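HpcH/HpaI aldolase/citrate lyase family protein (Burkholderia cenocepacia, PDB 4MF4) belongs to the HpcH/HpaI aldolase/citrate lyase family, each chain a TIM barrel, with six chains in the assembly. Local coordinates at residues G29-L34 with W50-M55; D54-P59 with V82-A87. All coordinates share one frame; numbering follows the deposited sequence.

Interaction 1. Residues G29-L34 with W50-M55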
ATOM      1  N   GLY A  29     -16.597  -0.007 -24.637  1.00 14.76           N
ATOM      2  CA  GLY A  29     -15.612   0.064 -23.565  1.00 13.86           C
ATOM      3  C   GLY A  29     -16.191   0.769 -22.372  1.00 14.38           C
ATOM      4  O   GLY A  29     -17.237   1.425 -22.456  1.00 14.40           O
ATOM      5  N   LEU A  30     -15.516   0.636 -21.246  1.00 15.19           N
ATOM      6  CA  LEU A  30     -15.891   1.369 -20.059  1.00 15.58           C
ATOM      7  C   LEU A  30     -14.584   1.995 -19.531  1.00 15.16           C
ATOM      8  O   LEU A  30     -13.560   1.331 -19.581  1.00 14.22           O
ATOM      9  CB  LEU A  30     -16.444   0.347 -19.068  1.00 16.94           C
ATOM     10  CG  LEU A  30     -17.184   0.803 -17.829  1.00 18.45           C
ATOM     11  CD1 LEU A  30     -18.478   1.585 -18.188  1.00 17.91           C
ATOM     12  CD2 LEU A  30     -17.501  -0.445 -16.986  1.00 18.85           C
ATOM     13  N   TRP A  31     -14.635   3.255 -19.076  1.00 14.91           N
ATOM     14  CA  TRP A  31     -13.527   3.954 -18.457  1.00 15.33           C
ATOM     15  C   TRP A  31     -13.417   3.547 -16.992  1.00 15.34           C
ATOM     16  O   TRP A  31     -14.439   3.536 -16.268  1.00 13.70           O
ATOM     17  CB  TRP A  31     -13.780   5.468 -18.490  1.00 17.19           C
ATOM     18  CG  TRP A  31     -12.582   6.257 -18.742  1.00 17.86           C
ATOM     19  CD1 TRP A  31     -11.927   7.058 -17.861  1.00 18.45           C
ATOM     20  CD2 TRP A  31     -11.889   6.361 -19.990  1.00 17.72           C
ATOM     21  NE1 TRP A  31     -10.847   7.637 -18.494  1.00 19.53           N
ATOM     22  CE2 TRP A  31     -10.807   7.215 -19.793  1.00 17.81           C
ATOM     23  CE3 TRP A  31     -12.077   5.789 -21.251  1.00 18.44           C
ATOM     24  CZ2 TRP A  31      -9.922   7.541 -20.813  1.00 18.86           C
ATOM     25  CZ3 TRP A  31     -11.190   6.099 -22.260  1.00 19.03           C
ATOM     26  CH2 TRP A  31     -10.123   6.963 -22.042  1.00 18.66           C
ATOM     27  N   LEU A  32     -12.197   3.202 -16.566  1.00 14.76           N
ATOM     28  CA  LEU A  32     -11.961   2.850 -15.187  1.00 15.23           C
ATOM     29  C   LEU A  32     -11.154   3.954 -14.508  1.00 15.58           C
ATOM     30  O   LEU A  32      -9.946   4.042 -14.701  1.00 14.40           O
ATOM     31  CB  LEU A  32     -11.227   1.514 -15.056  1.00 15.49           C
ATOM     32  CG  LEU A  32     -11.809   0.300 -15.769  1.00 16.39           C
ATOM     33  CD1 LEU A  32     -10.914  -0.902 -15.512  1.00 16.73           C
ATOM     34  CD2 LEU A  32     -13.235   0.020 -15.337  1.00 16.98           C
ATOM     35  N   SER A  33     -11.861   4.768 -13.718  1.00 17.48           N
ATOM     36  CA  SER A  33     -11.325   5.901 -12.939  1.00 18.72           C
ATOM     37  C   SER A  33     -11.148   5.626 -11.432  1.00 18.84           C
ATOM     38  O   SER A  33     -10.389   6.338 -10.759  1.00 17.15           O
ATOM     39  CB  SER A  33     -12.285   7.098 -13.035  1.00 22.47           C
ATOM     40  OG  SER A  33     -12.527   7.444 -14.390  1.00 27.12           O
ATOM     41  N   LEU A  34     -11.831   4.617 -10.885  1.00 18.18           N
ATOM     42  CA  LEU A  34     -11.864   4.437  -9.436  1.00 16.81           C
ATOM     43  C   LEU A  34     -10.551   3.906  -8.856  1.00 16.55           C
ATOM     44  O   LEU A  34     -10.300   4.064  -7.643  1.00 16.79           O
ATOM     45  CB  LEU A  34     -13.029   3.510  -9.012  1.00 17.95           C
ATOM     46  CG  LEU A  34     -14.482   3.994  -9.142  1.00 18.93           C
ATOM     47  CD1 LEU A  34     -15.415   2.777  -8.981  1.00 20.36           C
ATOM     48  CD2 LEU A  34     -14.731   5.076  -8.102  1.00 20.13           C
ATOM     49  N   TRP A  50     -13.792  -3.758 -24.242  1.00 14.93           N
ATOM     50  CA  TRP A  50     -12.538  -3.235 -23.671  1.00 14.44           C
ATOM     51  C   TRP A  50     -12.789  -2.451 -22.407  1.00 13.51           C
ATOM     52  O   TRP A  50     -13.901  -1.982 -22.190  1.00 12.42           O
ATOM     53  CB  TRP A  50     -11.761  -2.399 -24.716  1.00 14.94           C
ATOM     54  CG  TRP A  50     -12.532  -1.276 -25.300  1.00 15.67           C
ATOM     55  CD1 TRP A  50     -13.512  -1.348 -26.260  1.00 16.02           C
ATOM     56  CD2 TRP A  50     -12.403   0.103 -24.966  1.00 16.50           C
ATOM     57  NE1 TRP A  50     -14.005  -0.090 -26.532  1.00 15.94           N
ATOM     58  CE2 TRP A  50     -13.344   0.816 -25.745  1.00 16.41           C
ATOM     59  CE3 TRP A  50     -11.601   0.808 -24.066  1.00 17.34           C
ATOM     60  CZ2 TRP A  50     -13.486   2.193 -25.669  1.00 16.80           C
ATOM     61  CZ3 TRP A  50     -11.727   2.190 -24.020  1.00 18.20           C
ATOM     62  CH2 TRP A  50     -12.694   2.860 -24.812  1.00 17.72           C
ATOM     63  N   LEU A  51     -11.766  -2.340 -21.562  1.00 12.35           N
ATOM     64  CA  LEU A  51     -11.826  -1.551 -20.344  1.00 12.80           C
ATOM     65  C   LEU A  51     -10.586  -0.672 -20.265  1.00 12.99           C
ATOM     66  O   LEU A  51      -9.490  -1.145 -20.520  1.00 13.02           O
ATOM     67  CB  LEU A  51     -11.852  -2.451 -19.105  1.00 13.61           C
ATOM     68  CG  LEU A  51     -13.007  -3.440 -18.956  1.00 14.39           C
ATOM     69  CD1 LEU A  51     -12.780  -4.397 -17.784  1.00 14.82           C
ATOM     70  CD2 LEU A  51     -14.293  -2.697 -18.706  1.00 14.46           C
ATOM     71  N   CYS A  52     -10.748   0.608 -19.959  1.00 13.24           N
ATOM     72  CA  CYS A  52      -9.593   1.551 -19.987  1.00 13.37           C
ATOM     73  C   CYS A  52      -9.105   1.925 -18.585  1.00 12.41           C
ATOM     74  O   CYS A  52      -9.869   2.483 -17.804  1.00 12.61           O
ATOM     75  CB  CYS A  52      -9.917   2.828 -20.757  1.00 13.72           C
ATOM     76  SG  CYS A  52      -8.454   3.853 -20.988  1.00 15.71           S
ATOM     77  N   ILE A  53      -7.869   1.584 -18.284  1.00 11.00           N
ATOM     78  CA  ILE A  53      -7.226   2.013 -17.035  1.00 11.64           C
ATOM     79  C   ILE A  53      -6.593   3.359 -17.318  1.00 11.61           C
ATOM     80  O   ILE A  53      -5.622   3.452 -18.046  1.00 11.55           O
ATOM     81  CB  ILE A  53      -6.186   0.995 -16.554  1.00 12.02           C
ATOM     82  CG1 ILE A  53      -6.839  -0.360 -16.286  1.00 12.08           C
ATOM     83  CG2 ILE A  53      -5.457   1.463 -15.283  1.00 11.64           C
ATOM     84  CD1 ILE A  53      -5.839  -1.491 -16.361  1.00 12.93           C
ATOM     85  N   ASP A  54      -7.144   4.424 -16.742  1.00 11.89           N
ATOM     86  CA  ASP A  54      -6.668   5.785 -17.052  1.00 11.87           C
ATOM     87  C   ASP A  54      -5.504   6.222 -16.124  1.00 11.48           C
ATOM     88  O   ASP A  54      -5.689   6.215 -14.941  1.00 11.40           O
ATOM     89  CB  ASP A  54      -7.802   6.739 -16.877  1.00 12.38           C
ATOM     90  CG  ASP A  54      -7.471   8.147 -17.317  1.00 13.14           C
ATOM     91  OD1 ASP A  54      -6.461   8.360 -18.023  1.00 13.08           O
ATOM     92  OD2 ASP A  54      -8.326   9.020 -17.065  1.00 14.61           O
ATOM     93  N   MET A  55      -4.357   6.604 -16.690  1.00 11.04           N
ATOM     94  CA  MET A  55      -3.216   7.149 -15.936  1.00 11.82           C
ATOM     95  C   MET A  55      -3.170   8.668 -16.046  1.00 12.26           C
ATOM     96  O   MET A  55      -2.421   9.321 -15.321  1.00 12.20           O
ATOM     97  CB  MET A  55      -1.897   6.585 -16.421  1.00 11.28           C
ATOM     98  CG  MET A  55      -1.875   5.073 -16.504  1.00 11.41           C
ATOM     99  SD  MET A  55      -0.232   4.546 -16.971  1.00 12.51           S
ATOM    100  CE  MET A  55       0.797   5.037 -15.582  1.00 11.95           C
TER
HETATM  101  O   HOH W   1     -10.534   9.163 -15.494  1.00 29.93           O
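Trp31 lays its indole over Cys52 and ends at Asp54. Its CB leaves strand 27-32 on the face of the sheet that Trp50 and Cys52 also occupy. Along the six-membered ring, CE3 meets Cys52 CB and CH2 meets Cys52 SG, each at 3.7 Å. The sulfur lies over the ring face, offset toward the rim, a sulfur-aromatic contact. NE1 donates to Asp54 OD2 at 3.2 Å, with an N-H...O angle of 160°. The bond keeps to the indole plane but meets the carboxylate from above its own plane. A water bridges Ser33 OG and the same OD2, while OD1 is held by Glu56 N and Arg84 NE.

Trp50 has CG between its backbone N and carbonyl carbon (chi1 56°), which lays a face of the indole against Gly29 CA, a CH-pi contact 3.3 Å from the five-membered ring centroid.

Backbone hydrogen bonds join the two parallel strands, among them Leu32 N to Cys52 O at 2.7 Å. On the other face, Leu32 CD1 packs against Leu51 CB and Ile53 CG1.

Strand 27-32, helix 37-43 and strand 50-54 form a beta-alpha-beta unit of the barrel. Strands 246-251 and 80-84 flank the pair, and helix 62-73 covers Leu51 and Ile53.

Interaction 2. Residues D54-P59 with V82-A87. With EDO (1,2-ethanediol), chain G.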
ATOM      1  N   ASP A  54      -7.144   4.424 -16.742  1.00 11.89           N
ATOM      2  CA  ASP A  54      -6.668   5.785 -17.052  1.00 11.87           C
ATOM      3  C   ASP A  54      -5.504   6.222 -16.124  1.00 11.48           C
ATOM      4  O   ASP A  54      -5.689   6.215 -14.941  1.00 11.40           O
ATOM      5  CB  ASP A  54      -7.802   6.739 -16.877  1.00 12.38           C
ATOM      6  CG  ASP A  54      -7.471   8.147 -17.317  1.00 13.14           C
ATOM      7  OD1 ASP A  54      -6.461   8.360 -18.023  1.00 13.08           O
ATOM      8  OD2 ASP A  54      -8.326   9.020 -17.065  1.00 14.61           O
ATOM      9  N   MET A  55      -4.357   6.604 -16.690  1.00 11.04           N
ATOM     10  CA  MET A  55      -3.216   7.149 -15.936  1.00 11.82           C
ATOM     11  C   MET A  55      -3.170   8.668 -16.046  1.00 12.26           C
ATOM     12  O   MET A  55      -2.421   9.321 -15.321  1.00 12.20           O
ATOM     13  CB  MET A  55      -1.897   6.585 -16.421  1.00 11.28           C
ATOM     14  CG  MET A  55      -1.875   5.073 -16.504  1.00 11.41           C
ATOM     15  SD  MET A  55      -0.232   4.546 -16.971  1.00 12.51           S
ATOM     16  CE  MET A  55       0.797   5.037 -15.582  1.00 11.95           C
ATOM     17  N   GLU A  56      -4.002   9.247 -16.926  1.00 12.95           N
ATOM     18  CA  GLU A  56      -3.901  10.691 -17.162  1.00 13.77           C
ATOM     19  C   GLU A  56      -4.761  11.433 -16.174  1.00 13.18           C
ATOM     20  O   GLU A  56      -4.274  12.347 -15.511  1.00 12.93           O
ATOM     21  CB  GLU A  56      -4.322  11.080 -18.556  1.00 14.42           C
ATOM     22  CG  GLU A  56      -4.038  12.534 -18.849  1.00 14.76           C
ATOM     23  CD  GLU A  56      -4.718  13.047 -20.123  1.00 15.49           C
ATOM     24  OE1 GLU A  56      -5.579  12.390 -20.692  1.00 15.11           O
ATOM     25  OE2 GLU A  56      -4.380  14.165 -20.551  1.00 17.70           O
ATOM     26  N   HIS A  57      -6.046  11.055 -16.103  1.00 13.57           N
ATOM     27  CA  HIS A  57      -7.007  11.718 -15.209  1.00 13.86           C
ATOM     28  C   HIS A  57      -7.550  10.838 -14.078  1.00 14.44           C
ATOM     29  O   HIS A  57      -8.684  11.043 -13.606  1.00 14.24           O
ATOM     30  CB  HIS A  57      -8.170  12.304 -16.045  1.00 13.81           C
ATOM     31  CG  HIS A  57      -7.795  13.529 -16.840  1.00 13.89           C
ATOM     32  ND1 HIS A  57      -7.536  14.747 -16.245  1.00 14.02           N
ATOM     33  CD2 HIS A  57      -7.642  13.724 -18.179  1.00 14.19           C
ATOM     34  CE1 HIS A  57      -7.212  15.631 -17.173  1.00 14.07           C
ATOM     35  NE2 HIS A  57      -7.295  15.042 -18.358  1.00 13.84           N
ATOM     36  N   ALA A  58      -6.770   9.869 -13.657  1.00 13.76           N
ATOM     37  CA  ALA A  58      -7.033   9.109 -12.419  1.00 13.33           C
ATOM     38  C   ALA A  58      -5.679   8.798 -11.815  1.00 14.12           C
ATOM     39  O   ALA A  58      -4.725   8.738 -12.559  1.00 12.85           O
ATOM     40  CB  ALA A  58      -7.788   7.855 -12.732  1.00 13.39           C
ATOM     41  N   PRO A  59      -5.585   8.589 -10.473  1.00 14.60           N
ATOM     42  CA  PRO A  59      -4.270   8.391  -9.886  1.00 15.74           C
ATOM     43  C   PRO A  59      -3.832   6.931  -9.966  1.00 15.60           C
ATOM     44  O   PRO A  59      -3.769   6.246  -8.971  1.00 17.54           O
ATOM     45  CB  PRO A  59      -4.494   8.832  -8.437  1.00 16.24           C
ATOM     46  CG  PRO A  59      -5.865   8.366  -8.163  1.00 16.48           C
ATOM     47  CD  PRO A  59      -6.637   8.516  -9.453  1.00 15.71           C
ATOM     48  N   VAL A  82      -7.153  -1.530 -22.048  1.00 13.64           N
ATOM     49  CA  VAL A  82      -6.495  -0.419 -22.721  1.00 12.98           C
ATOM     50  C   VAL A  82      -5.914   0.451 -21.599  1.00 12.72           C
ATOM     51  O   VAL A  82      -6.576   0.641 -20.541  1.00 11.67           O
ATOM     52  CB  VAL A  82      -7.557   0.376 -23.520  1.00 12.91           C
ATOM     53  CG1 VAL A  82      -6.965   1.639 -24.120  1.00 12.97           C
ATOM     54  CG2 VAL A  82      -8.186  -0.504 -24.618  1.00 12.79           C
ATOM     55  N   VAL A  83      -4.698   0.964 -21.792  1.00 12.79           N
ATOM     56  CA  VAL A  83      -4.116   1.912 -20.828  1.00 12.58           C
ATOM     57  C   VAL A  83      -3.972   3.283 -21.451  1.00 12.47           C
ATOM     58  O   VAL A  83      -3.356   3.418 -22.524  1.00 10.96           O
ATOM     59  CB  VAL A  83      -2.747   1.406 -20.257  1.00 13.19           C
ATOM     60  CG1 VAL A  83      -2.062   2.481 -19.423  1.00 13.41           C
ATOM     61  CG2 VAL A  83      -2.946   0.171 -19.405  1.00 13.12           C
ATOM     62  N   ARG A  84      -4.561   4.319 -20.839  1.00 12.77           N
ATOM     63  CA  ARG A  84      -4.226   5.693 -21.291  1.00 14.12           C
ATOM     64  C   ARG A  84      -3.060   6.244 -20.475  1.00 14.94           C
ATOM     65  O   ARG A  84      -3.231   6.488 -19.267  1.00 15.04           O
ATOM     66  CB  ARG A  84      -5.392   6.666 -21.203  1.00 14.86           C
ATOM     67  CG  ARG A  84      -4.933   8.104 -21.532  1.00 14.34           C
ATOM     68  CD  ARG A  84      -6.068   9.009 -21.923  1.00 15.26           C
ATOM     69  NE  ARG A  84      -6.854   9.402 -20.764  1.00 15.70           N
ATOM     70  CZ  ARG A  84      -7.856  10.282 -20.774  1.00 16.86           C
ATOM     71  NH1 ARG A  84      -8.280  10.868 -21.908  1.00 16.82           N
ATOM     72  NH2 ARG A  84      -8.475  10.554 -19.641  1.00 16.71           N
ATOM     73  N   VAL A  85      -1.897   6.450 -21.126  1.00 14.54           N
ATOM     74  CA  VAL A  85      -0.716   6.926 -20.420  1.00 14.61           C
ATOM     75  C   VAL A  85      -0.863   8.418 -20.118  1.00 15.01           C
ATOM     76  O   VAL A  85      -1.691   9.101 -20.738  1.00 15.52           O
ATOM     77  CB  VAL A  85       0.617   6.622 -21.152  1.00 14.61           C
ATOM     78  CG1 VAL A  85       0.791   5.124 -21.320  1.00 15.08           C
ATOM     79  CG2 VAL A  85       0.731   7.359 -22.484  1.00 14.89           C
ATOM     80  N   PRO A  86      -0.110   8.918 -19.119  1.00 14.25           N
ATOM     81  CA  PRO A  86      -0.231  10.320 -18.739  1.00 14.98           C
ATOM     82  C   PRO A  86       0.289  11.293 -19.799  1.00 16.01           C
ATOM     83  O   PRO A  86      -0.252  12.382 -19.925  1.00 15.08           O
ATOM     84  CB  PRO A  86       0.636  10.432 -17.462  1.00 14.67           C
ATOM     85  CG  PRO A  86       0.868   9.029 -17.019  1.00 14.70           C
ATOM     86  CD  PRO A  86       0.898   8.233 -18.305  1.00 14.46           C
ATOM     87  N   ALA A  87       1.333  10.884 -20.533  1.00 16.68           N
ATOM     88  CA  ALA A  87       2.067  11.765 -21.459  1.00 17.92           C
ATOM     89  C   ALA A  87       2.945  10.878 -22.353  1.00 19.09           C
ATOM     90  O   ALA A  87       3.127   9.704 -22.091  1.00 16.86           O
ATOM     91  CB  ALA A  87       2.950  12.739 -20.692  1.00 18.41           C
TER
HETATM   92  C1  EDO G 301     -11.958  10.583 -21.521  1.00 36.36           C
HETATM   93  O1  EDO G 301     -12.032  11.469 -22.655  1.00 39.03           O
HETATM   94  C2  EDO G 301     -12.136  11.297 -20.186  1.00 37.15           C
HETATM   95  O2  EDO G 301     -10.918  11.989 -19.849  1.00 38.99           O
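Val83 touches Met55 where strand 80-84 of the TIM barrel runs out beside the loop after strand 50-54. Val83 CG1 meets Met55 SD at 3.7 Å. Helix 62-73 packs on both residues through Val65.

Arg84 follows and is the centre of a salt-bridge network. Its carbonyl O accepts a hydrogen bond from Met55 N at 2.8 Å, which carries the parallel strand pairing one step into the loop. Its side chain runs beside that of Asp54, pointing the same way. A bend at chi3 (75°) turns the guanidinium so that it grips the carboxylate side-on, one nitrogen to each oxygen. NE donates to Asp54 OD1 at 3.0 Å, and NH2 donates to Asp54 OD2 at 3.0 Å. Glu56 comes from another direction. Its OE1 sits over the centre of the guanidinium face, 3.1 Å above the plane. The Glu56 carboxylate and the guanidinium are nearly perpendicular, 88° apart. That link is one of charge alone, since no N-H points at the oxygen. Glu56 OE2 pairs with Lys94 of a neighbouring subunit, and Arg84 NH1 donates to Gln164. NH2 also donates to O2 of a bound 1,2-ethanediol at 2.8 Å.

Val85 sets its carbonyl O beside Glu56 CB. Pro86 then packs its CG against Met55 CB at 3.7 Å, and Trp91 of the same neighbouring subunit packs on the proline.

Asp54 also opens an Asx turn, in which Glu56 N donates to Asp54 OD1 at 2.8 Å. This N-H and Arg84 NE reach OD1 from opposite faces of the carboxylate plane.

Both interactions are buried and hold neighbouring strands of one barrel, with strand 50-54 in the middle. Interaction 1 is a strand pair with a ladder of backbone bonds, apolar packing and aromatic contacts. Interaction 2 lies at the C-terminal ends of strands 50-54 and 80-84, where the pairing gives way to loops and charged groups take over. Asp54 belongs to both: its OD2 accepts from the indole N-H in one and from the guanidinium in the other. Trp31 CZ2 also packs on Arg84 CZ, at 3.4 Å. The neighbouring subunit that supplies Lys94 touches both, but it reaches more residues of interaction 2, so its burial probably owes something to the assembly.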